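Local coordinates for DNA polymerase III, beta subunit (Thermotoga maritima, PDB 1VPK), which probably tethers DNA polymerases and other proteins to DNA as a ring-shaped, head-to-tail homodimeric sliding clamp, so that synthesis is processive, at residues L61-N70 with N239-V247; M13-K23 with V91-S102. One frame throughout, in Å; residues are numbered along the deposited sequence. Where two conformers were deposited one is given.

Along the chain the segments alternate: 13-23, 61-70, 91-102, then 239-247. Interaction 2 (13-23 with 91-102) lies inside the N-terminal domain, pairing neighbouring strands of one of its antiparallel sheets. Interaction 1 (61-70 with 239-247) is the seam where an N-terminal-domain strand meets a central-domain strand in one continuous eight-stranded sheet. Their centres are about 21 Å apart, yet they touch, since Val69 CG1 packs on Val17 CG2 and Asn70 N probably donates a hydrogen bond to Glu21 OE2. Helix 19-29, which begins in interaction 2, also lies against the sheet of interaction 1 through Lys25 and Ile28, so the N-terminal domain is tied to the next module of the clamp arc.

Interaction 1 (L61-N70 with N239-V247); sequences LETGVKATVN and NDVETVMRV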
loop_
_atom_site.group_PDB
_atom_site.type_symbol
_atom_site.label_atom_id
_atom_site.label_comp_id
_atom_site.label_asym_id
_atom_site.label_seq_id
_atom_site.Cartn_x
_atom_site.Cartn_y
_atom_site.Cartn_z
ATOM N N LEU A 61 28.246 -11.072 2.558
ATOM C CA LEU A 61 29.115 -12.251 2.626
ATOM C C LEU A 61 28.637 -13.477 1.833
ATOM O O LEU A 61 29.402 -14.440 1.640
ATOM C CB LEU A 61 29.444 -12.662 4.081
ATOM C CG LEU A 61 30.024 -11.585 5.036
ATOM C CD1 LEU A 61 30.486 -12.244 6.274
ATOM C CD2 LEU A 61 31.172 -10.848 4.392
ATOM N N GLU A 62 27.395 -13.467 1.363
ATOM C CA GLU A 62 26.928 -14.514 0.434
ATOM C C GLU A 62 26.792 -13.930 -0.978
ATOM O O GLU A 62 27.186 -14.593 -1.933
ATOM C CB GLU A 62 25.595 -15.114 0.905
ATOM C CG GLU A 62 24.854 -15.910 -0.200
ATOM C CD GLU A 62 23.532 -16.496 0.284
ATOM O OE1 GLU A 62 22.570 -15.692 0.483
ATOM O OE2 GLU A 62 23.496 -17.752 0.447
ATOM N N THR A 63 26.240 -12.711 -1.097
ATOM C CA THR A 63 26.193 -11.957 -2.360
ATOM C C THR A 63 27.108 -10.705 -2.227
ATOM O O THR A 63 27.099 -10.043 -1.185
ATOM C CB THR A 63 24.725 -11.501 -2.689
ATOM O OG1 THR A 63 23.803 -12.593 -2.631
ATOM C CG2 THR A 63 24.639 -10.786 -4.088
ATOM N N GLY A 64 27.893 -10.402 -3.247
ATOM C CA GLY A 64 28.718 -9.200 -3.316
ATOM C C GLY A 64 28.530 -8.513 -4.645
ATOM O O GLY A 64 28.395 -9.182 -5.714
ATOM N N VAL A 65 28.472 -7.186 -4.618
ATOM C CA VAL A 65 28.288 -6.398 -5.822
ATOM C C VAL A 65 29.356 -5.345 -5.842
ATOM O O VAL A 65 29.551 -4.664 -4.829
ATOM C CB VAL A 65 26.975 -5.653 -5.817
ATOM C CG1 VAL A 65 26.864 -4.753 -7.101
ATOM C CG2 VAL A 65 25.825 -6.596 -5.756
ATOM N N LYS A 66 30.049 -5.221 -6.971
ATOM C CA LYS A 66 31.045 -4.173 -7.188
ATOM C C LYS A 66 30.586 -3.428 -8.450
ATOM O O LYS A 66 30.613 -3.982 -9.559
ATOM C CB LYS A 66 32.428 -4.791 -7.391
ATOM C CG LYS A 66 33.568 -3.771 -7.464
ATOM C CD LYS A 66 34.935 -4.417 -7.699
ATOM C CE LYS A 66 36.024 -3.391 -7.533
ATOM N NZ LYS A 66 37.426 -3.937 -7.674
ATOM N N ALA A 67 30.110 -2.197 -8.246
ATOM C CA ALA A 67 29.604 -1.339 -9.292
ATOM C C ALA A 67 30.627 -0.250 -9.605
ATOM O O ALA A 67 31.072 0.529 -8.710
ATOM C CB ALA A 67 28.300 -0.734 -8.826
ATOM N N THR A 68 31.025 -0.183 -10.872
ATOM C CA THR A 68 31.895 0.889 -11.333
ATOM C C THR A 68 31.006 2.104 -11.695
ATOM O O THR A 68 30.046 1.975 -12.460
ATOM C CB THR A 68 32.762 0.392 -12.467
ATOM O OG1 THR A 68 33.557 -0.695 -11.969
ATOM C CG2 THR A 68 33.702 1.470 -12.980
ATOM N N VAL A 69 31.293 3.251 -11.065
ATOM C CA VAL A 69 30.512 4.461 -11.270
ATOM C C VAL A 69 31.192 5.274 -12.382
ATOM O O VAL A 69 32.404 5.557 -12.347
ATOM C CB VAL A 69 30.387 5.281 -9.978
ATOM C CG1 VAL A 69 29.381 6.431 -10.151
ATOM C CG2 VAL A 69 29.917 4.393 -8.844
ATOM N N ASN A 70 30.429 5.585 -13.400
ATOM C CA ASN A 70 30.938 6.414 -14.505
ATOM C C ASN A 70 30.741 7.879 -14.182
ATOM O O ASN A 70 29.663 8.408 -14.362
ATOM C CB ASN A 70 30.219 6.048 -15.773
ATOM C CG ASN A 70 30.470 4.631 -16.154
ATOM O OD1 ASN A 70 31.647 4.216 -16.223
ATOM N ND2 ASN A 70 29.387 3.851 -16.388
ATOM N N ASN A 239 28.399 -4.644 -18.119
ATOM C CA ASN A 239 29.470 -3.703 -18.435
ATOM C C ASN A 239 30.156 -3.126 -17.179
ATOM O O ASN A 239 31.388 -3.182 -17.057
ATOM C CB ASN A 239 28.798 -2.556 -19.222
ATOM C CG ASN A 239 29.760 -1.678 -19.951
ATOM O OD1 ASN A 239 30.661 -2.156 -20.655
ATOM N ND2 ASN A 239 29.536 -0.362 -19.852
ATOM N N ASP A 240 29.333 -2.654 -16.237
ATOM C CA ASP A 240 29.741 -1.765 -15.126
ATOM C C ASP A 240 29.571 -2.398 -13.741
ATOM O O ASP A 240 29.992 -1.797 -12.752
ATOM C CB ASP A 240 28.817 -0.544 -15.086
ATOM C CG ASP A 240 29.086 0.455 -16.123
ATOM O OD1 ASP A 240 30.136 0.409 -16.808
ATOM O OD2 ASP A 240 28.198 1.327 -16.262
ATOM N N VAL A 241 28.929 -3.566 -13.676
ATOM C CA VAL A 241 28.477 -4.179 -12.436
ATOM C C VAL A 241 28.841 -5.655 -12.386
ATOM O O VAL A 241 28.406 -6.459 -13.218
ATOM C CB VAL A 241 26.937 -3.967 -12.186
ATOM C CG1 VAL A 241 26.540 -4.435 -10.775
ATOM C CG2 VAL A 241 26.587 -2.512 -12.312
ATOM N N GLU A 242 29.665 -6.010 -11.394
ATOM C CA GLU A 242 29.966 -7.415 -11.095
ATOM C C GLU A 242 29.217 -7.844 -9.863
ATOM O O GLU A 242 29.383 -7.269 -8.770
ATOM C CB GLU A 242 31.446 -7.619 -10.855
ATOM C CG GLU A 242 32.284 -7.435 -12.106
ATOM C CD GLU A 242 32.209 -8.631 -13.073
ATOM O OE1 GLU A 242 32.031 -9.804 -12.622
ATOM O OE2 GLU A 242 32.356 -8.381 -14.292
ATOM N N THR A 243 28.387 -8.873 -10.035
ATOM C CA THR A 243 27.690 -9.487 -8.929
ATOM C C THR A 243 28.183 -10.920 -8.797
ATOM O O THR A 243 28.191 -11.638 -9.774
ATOM C CB THR A 243 26.165 -9.446 -9.161
ATOM O OG1 THR A 243 25.740 -8.074 -9.249
ATOM C CG2 THR A 243 25.412 -10.113 -8.040
ATOM N N VAL A 244 28.554 -11.325 -7.578
ATOM C CA VAL A 244 29.061 -12.657 -7.318
ATOM C C VAL A 244 28.303 -13.222 -6.150
ATOM O O VAL A 244 28.051 -12.537 -5.148
ATOM C CB VAL A 244 30.601 -12.718 -7.090
ATOM C CG1 VAL A 244 31.011 -11.990 -5.778
ATOM C CG2 VAL A 244 31.072 -14.151 -7.049
ATOM N N MET A 245 27.874 -14.461 -6.298
ATOM C CA MET A 245 27.031 -15.097 -5.288
ATOM C C MET A 245 27.574 -16.456 -4.962
ATOM O O MET A 245 27.836 -17.238 -5.878
ATOM C CB MET A 245 25.628 -15.250 -5.835
ATOM C CG MET A 245 24.929 -13.976 -6.034
ATOM S SD MET A 245 23.710 -13.951 -7.352
ATOM C CE MET A 245 24.736 -14.236 -8.823
ATOM N N ARG A 246 27.725 -16.774 -3.677
ATOM C CA ARG A 246 28.085 -18.151 -3.290
ATOM C C ARG A 246 26.887 -19.036 -3.433
ATOM O O ARG A 246 25.799 -18.716 -2.985
ATOM C CB ARG A 246 28.614 -18.266 -1.862
ATOM C CG ARG A 246 29.956 -17.491 -1.644
ATOM C CD ARG A 246 30.347 -17.399 -0.154
ATOM N NE ARG A 246 30.381 -18.713 0.517
ATOM C CZ ARG A 246 31.430 -19.542 0.516
ATOM N NH1 ARG A 246 32.549 -19.228 -0.137
ATOM N NH2 ARG A 246 31.365 -20.698 1.170
ATOM N N VAL A 247 27.127 -20.195 -4.027
ATOM C CA VAL A 247 26.102 -21.176 -4.338
ATOM C C VAL A 247 25.538 -21.802 -3.053
ATOM O O VAL A 247 26.249 -21.878 -2.081
ATOM C CB VAL A 247 26.795 -22.172 -5.318
ATOM C CG1 VAL A 247 26.653 -23.602 -4.950
ATOM C CG2 VAL A 247 26.443 -21.777 -6.714
HETATM O O HOH W 1 25.448 -19.739 0.063
HETATM O O HOH W 2 32.681 -3.392 -11.382
#
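Thr63, Val65 and Ala67 face Met245, Thr243 and Val241 across two antiparallel strands whose short axes run 173° apart. Their backbones are clasped by near-linear bonds: Gly64 and Val244 exchange a pair, Lys66 and Glu242 another, while Arg246 N donates to Glu62 O and Thr68 N to Asp240 O. Thr63, Val65, Val241 and Thr243 are branched at CB, which suits an extended backbone.

Thr243 illustrates the fit. Its CB stands 4.1 Å from Gly64 O. With chi1 at -61°, OG1 lies beside the backbone N and meets Val65 CG2 at 3.8 Å, whereas CG2 comes within 3.9 Å of Gly64 O and reaches over to Thr63 CG2, 4.1 Å away. Farther out, the side chain touches Val216 of helix 207-218. Without the hydroxyl and methyl, as with an alanine here, Thr63 CG2 and Val65 CG2 would probably lose these neighbours and a gap would open beneath that helix.

The paired strands belong to different domains, N-terminal and central, and fuse their sheets into one, the continuous domain junction familiar from sliding clamps. Helices 19-29 and 207-218 both lie on the face of Val65 and Val241, so this face, though it includes two threonines, is buried.

Next along the seam, Val65 CG1 meets Val241 CG1 at 3.7 Å, the two valines slanting past each other. At the other end the CG2 methyl of Thr63 lies alongside Met245 CG, 3.7 Å apart, while Thr63 OG1 turns aside to bond Ser209. On the reverse face buried Val244 sets CG1 3.8 Å from Gly64 O; Lys66 and Glu242, partly exposed, lead their long chains away from the seam, and Glu242 OE1 bonds Ser237. There a water donates to Lys66 O at 2.8 Å and also hydrogen-bonds Thr68 OG1.

Interaction 2 (M13-K23 with V91-S102); sequences MKVTVTTLELK and VKVLPDEITELS
Thr19 reaches from the first turn of its helix into the loop before strand 98-104, where its hydroxyl is held twice. OG1 donates to Asp96 O at 2.6 Å and accepts from Thr99 OG1 at 2.7 Å, so this buried hydroxyl gives its proton to the carbonyl and takes that of Thr99. Chi1 of -61° sets OG1 beside the backbone N, which itself donates to Glu97 O from well above the carbonyl plane. The same torsion turns the CG2 methyl onto Leu94 CB, 3.8 Å away. A threonine serves here because it offers a hydroxyl to the loop and a methyl to the interior.

Leu22, one turn on, continues this tight side: its CD2 lies 4.0 Å from Thr99 CG2 and also touches Val91, Leu94 and Leu101, while strand 53-59 adds Ile56. Val15 CB packs on Leu101 CD1 in the same layer.

The contact belongs to the DNA clamp domain, which is built of two beta-alpha-beta-beta-beta units. Strand 13-18 leads straight into helix 19-29; strand 98-104 follows the short helix 87-91. Side by side, the strands exchange paired backbone bonds between Val15 and Leu101 and between Val17 and Thr99, so the opening strand of the first unit is built into the sheet of the second.

The side of Thr16 and Glu100 faces solvent. Thr16 CG2 meets Ile98 CG2 at 3.6 Å, but Ile98 and Glu100 are exposed, and Thr16 OG1 turns to Glu73. At the end of the strand Thr18 takes the N-cap position of helix 19-29, its OG1 accepting from Glu21 N at 3.2 Å. A water bridges Glu97 O and Leu20 N nearby, and the aliphatic part of Lys23 lies across Val91 and Lys92, with CD 3.9 Å from Val91 O.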
loop_
_atom_site.group_PDB
_atom_site.type_symbol
_atom_site.label_atom_id
_atom_site.label_comp_id
_atom_site.label_asym_id
_atom_site.label_seq_id
_atom_site.Cartn_x
_atom_site.Cartn_y
_atom_site.Cartn_z
ATOM N N MET A 13 39.369 13.888 -1.688
ATOM C CA MET A 13 38.571 13.084 -2.581
ATOM C C MET A 13 37.482 14.016 -3.083
ATOM O O MET A 13 36.784 14.658 -2.295
ATOM C CB MET A 13 37.922 11.909 -1.890
ATOM C CG MET A 13 36.951 11.127 -2.834
ATOM S SD MET A 13 35.367 10.598 -2.102
ATOM C CE MET A 13 34.442 12.090 -1.861
ATOM N N LYS A 14 37.344 14.091 -4.394
ATOM C CA LYS A 14 36.280 14.845 -5.027
ATOM C C LYS A 14 35.747 14.007 -6.202
ATOM O O LYS A 14 36.515 13.413 -6.925
ATOM C CB LYS A 14 36.787 16.219 -5.507
ATOM C CG LYS A 14 37.299 17.165 -4.370
ATOM C CD LYS A 14 37.938 18.496 -4.901
ATOM C CE LYS A 14 38.202 19.516 -3.738
ATOM N NZ LYS A 14 38.076 20.984 -4.056
ATOM N N VAL A 15 34.426 13.916 -6.318
ATOM C CA VAL A 15 33.791 13.275 -7.441
ATOM C C VAL A 15 32.658 14.154 -7.986
ATOM O O VAL A 15 31.808 14.634 -7.226
ATOM C CB VAL A 15 33.238 11.877 -7.044
ATOM C CG1 VAL A 15 32.542 11.207 -8.210
ATOM C CG2 VAL A 15 34.377 10.998 -6.527
ATOM N N THR A 16 32.651 14.355 -9.288
ATOM C CA THR A 16 31.487 14.916 -9.985
ATOM C C THR A 16 30.850 13.833 -10.841
ATOM O O THR A 16 31.515 13.200 -11.663
ATOM C CB THR A 16 31.872 16.135 -10.843
ATOM O OG1 THR A 16 32.540 17.062 -9.986
ATOM C CG2 THR A 16 30.644 16.800 -11.437
ATOM N N VAL A 17 29.557 13.591 -10.613
ATOM C CA VAL A 17 28.830 12.502 -11.300
ATOM C C VAL A 17 27.379 12.956 -11.588
ATOM O O VAL A 17 26.824 13.763 -10.849
ATOM C CB VAL A 17 28.856 11.216 -10.398
ATOM C CG1 VAL A 17 28.213 11.480 -9.093
ATOM C CG2 VAL A 17 28.216 9.956 -11.132
ATOM N N THR A 18 26.757 12.443 -12.633
ATOM C CA THR A 18 25.371 12.772 -12.870
ATOM C C THR A 18 24.596 12.079 -11.799
ATOM O O THR A 18 24.990 11.011 -11.316
ATOM C CB THR A 18 24.844 12.267 -14.221
ATOM O OG1 THR A 18 24.873 10.839 -14.217
ATOM C CG2 THR A 18 25.691 12.839 -15.372
ATOM N N THR A 19 23.495 12.711 -11.405
ATOM C CA THR A 19 22.668 12.185 -10.324
ATOM C C THR A 19 22.010 10.857 -10.721
ATOM O O THR A 19 21.923 9.926 -9.938
ATOM C CB THR A 19 21.629 13.206 -9.963
ATOM O OG1 THR A 19 22.317 14.381 -9.526
ATOM C CG2 THR A 19 20.746 12.689 -8.877
ATOM N N LEU A 20 21.587 10.777 -11.956
ATOM C CA LEU A 20 21.016 9.552 -12.513
ATOM C C LEU A 20 21.978 8.347 -12.412
ATOM O O LEU A 20 21.554 7.225 -12.019
ATOM C CB LEU A 20 20.594 9.838 -13.961
ATOM C CG LEU A 20 19.832 8.700 -14.614
ATOM C CD1 LEU A 20 18.502 8.392 -13.864
ATOM C CD2 LEU A 20 19.582 9.063 -16.062
ATOM N N GLU A 21 23.265 8.572 -12.710
ATOM C CA GLU A 21 24.301 7.518 -12.575
ATOM C C GLU A 21 24.487 7.057 -11.139
ATOM O O GLU A 21 24.541 5.853 -10.875
ATOM C CB GLU A 21 25.628 8.000 -13.126
ATOM C CG GLU A 21 26.797 7.038 -12.959
ATOM C CD GLU A 21 26.687 5.709 -13.708
ATOM O OE1 GLU A 21 25.799 5.508 -14.577
ATOM O OE2 GLU A 21 27.579 4.868 -13.477
ATOM N N LEU A 22 24.645 8.013 -10.214
ATOM C CA LEU A 22 24.807 7.692 -8.834
ATOM C C LEU A 22 23.608 6.938 -8.321
ATOM O O LEU A 22 23.761 5.972 -7.569
ATOM C CB LEU A 22 25.025 8.987 -7.989
ATOM C CG LEU A 22 25.370 8.786 -6.522
ATOM C CD1 LEU A 22 26.707 8.037 -6.353
ATOM C CD2 LEU A 22 25.400 10.156 -5.782
ATOM N N LYS A 23 22.417 7.439 -8.615
ATOM C CA LYS A 23 21.167 6.786 -8.224
ATOM C C LYS A 23 21.062 5.331 -8.729
ATOM O O LYS A 23 20.715 4.404 -7.982
ATOM C CB LYS A 23 20.004 7.591 -8.787
ATOM C CG LYS A 23 18.634 7.173 -8.259
ATOM C CD LYS A 23 17.551 8.236 -8.633
ATOM C CE LYS A 23 17.307 8.349 -10.142
ATOM N NZ LYS A 23 16.175 9.303 -10.510
ATOM N N VAL A 91 19.705 9.531 -2.357
ATOM C CA VAL A 91 19.983 9.657 -3.789
ATOM C C VAL A 91 18.734 9.793 -4.606
ATOM O O VAL A 91 18.783 10.422 -5.681
ATOM C CB VAL A 91 20.870 8.527 -4.429
ATOM C CG1 VAL A 91 22.145 8.446 -3.687
ATOM C CG2 VAL A 91 20.136 7.190 -4.471
ATOM N N LYS A 92 17.644 9.192 -4.123
ATOM C CA LYS A 92 16.346 9.263 -4.810
ATOM C C LYS A 92 15.705 10.645 -4.771
ATOM O O LYS A 92 14.781 10.912 -5.523
ATOM C CB LYS A 92 15.374 8.168 -4.311
ATOM C CG LYS A 92 15.925 6.739 -4.646
ATOM C CD LYS A 92 15.038 5.579 -4.148
ATOM C CE LYS A 92 15.923 4.367 -3.765
ATOM N NZ LYS A 92 15.226 3.008 -3.775
ATOM N N VAL A 93 16.207 11.541 -3.924
ATOM C CA VAL A 93 15.664 12.905 -3.853
ATOM C C VAL A 93 16.639 14.045 -4.216
ATOM O O VAL A 93 16.255 15.212 -4.141
ATOM C CB VAL A 93 15.032 13.186 -2.435
ATOM C CG1 VAL A 93 13.899 12.179 -2.130
ATOM C CG2 VAL A 93 16.087 13.124 -1.345
ATOM N N LEU A 94 17.883 13.739 -4.585
ATOM C CA LEU A 94 18.801 14.787 -5.034
ATOM C C LEU A 94 18.116 15.495 -6.215
ATOM O O LEU A 94 17.614 14.834 -7.084
ATOM C CB LEU A 94 20.157 14.197 -5.452
ATOM C CG LEU A 94 20.914 13.533 -4.268
ATOM C CD1 LEU A 94 22.174 12.850 -4.756
ATOM C CD2 LEU A 94 21.232 14.542 -3.151
ATOM N N PRO A 95 18.020 16.819 -6.175
ATOM C CA PRO A 95 17.186 17.527 -7.121
ATOM C C PRO A 95 17.798 17.916 -8.471
ATOM O O PRO A 95 17.028 18.269 -9.376
ATOM C CB PRO A 95 16.875 18.805 -6.373
ATOM C CG PRO A 95 18.055 19.039 -5.573
ATOM C CD PRO A 95 18.605 17.739 -5.199
ATOM N N ASP A 96 19.135 17.895 -8.597
ATOM C CA ASP A 96 19.816 18.441 -9.801
ATOM C C ASP A 96 20.410 17.320 -10.686
ATOM O O ASP A 96 20.607 16.220 -10.216
ATOM C CB ASP A 96 20.918 19.386 -9.343
ATOM C CG ASP A 96 21.403 20.312 -10.424
ATOM O OD1 ASP A 96 21.027 21.522 -10.355
ATOM O OD2 ASP A 96 22.207 19.873 -11.303
ATOM N N GLU A 97 20.635 17.619 -11.980
ATOM C CA GLU A 97 21.235 16.669 -12.960
ATOM C C GLU A 97 22.631 16.200 -12.519
ATOM O O GLU A 97 23.047 15.077 -12.841
ATOM C CB GLU A 97 21.382 17.324 -14.346
ATOM C CG GLU A 97 20.138 17.250 -15.175
ATOM C CD GLU A 97 20.309 17.876 -16.527
ATOM O OE1 GLU A 97 21.408 17.706 -17.184
ATOM O OE2 GLU A 97 19.330 18.541 -17.004
ATOM N N ILE A 98 23.358 17.053 -11.759
ATOM C CA ILE A 98 24.716 16.779 -11.299
ATOM C C ILE A 98 24.785 16.741 -9.788
ATOM O O ILE A 98 24.081 17.489 -9.064
ATOM C CB ILE A 98 25.704 17.856 -11.800
ATOM C CG1 ILE A 98 25.607 18.060 -13.314
ATOM C CG2 ILE A 98 27.139 17.552 -11.368
ATOM C CD1 ILE A 98 25.735 16.819 -14.093
ATOM N N THR A 99 25.635 15.837 -9.307
ATOM C CA THR A 99 25.914 15.640 -7.899
ATOM C C THR A 99 27.417 15.680 -7.692
ATOM O O THR A 99 28.176 15.158 -8.517
ATOM C CB THR A 99 25.377 14.308 -7.365
ATOM O OG1 THR A 99 23.938 14.328 -7.344
ATOM C CG2 THR A 99 25.864 14.077 -5.945
ATOM N N GLU A 100 27.835 16.370 -6.626
ATOM C CA GLU A 100 29.237 16.511 -6.263
ATOM C C GLU A 100 29.449 15.825 -4.881
ATOM O O GLU A 100 28.679 16.057 -3.947
ATOM C CB GLU A 100 29.628 18.000 -6.241
ATOM C CG GLU A 100 29.970 18.529 -7.623
ATOM C CD GLU A 100 30.396 20.014 -7.651
ATOM O OE1 GLU A 100 30.016 20.794 -6.721
ATOM O OE2 GLU A 100 31.093 20.404 -8.645
ATOM N N LEU A 101 30.461 14.969 -4.792
ATOM C CA LEU A 101 30.822 14.273 -3.563
ATOM C C LEU A 101 32.203 14.715 -3.101
ATOM O O LEU A 101 33.127 14.911 -3.901
ATOM C CB LEU A 101 30.916 12.777 -3.753
ATOM C CG LEU A 101 29.813 12.005 -4.427
ATOM C CD1 LEU A 101 30.322 10.573 -4.524
ATOM C CD2 LEU A 101 28.562 12.108 -3.587
ATOM N N SER A 102 32.342 14.888 -1.795
ATOM C CA SER A 102 33.636 15.256 -1.249
ATOM C C SER A 102 33.632 14.873 0.205
ATOM O O SER A 102 32.622 14.417 0.715
ATOM C CB SER A 102 33.930 16.754 -1.437
ATOM O OG SER A 102 32.949 17.588 -0.835
HETATM O O HOH W 3 21.401 13.285 -13.690
#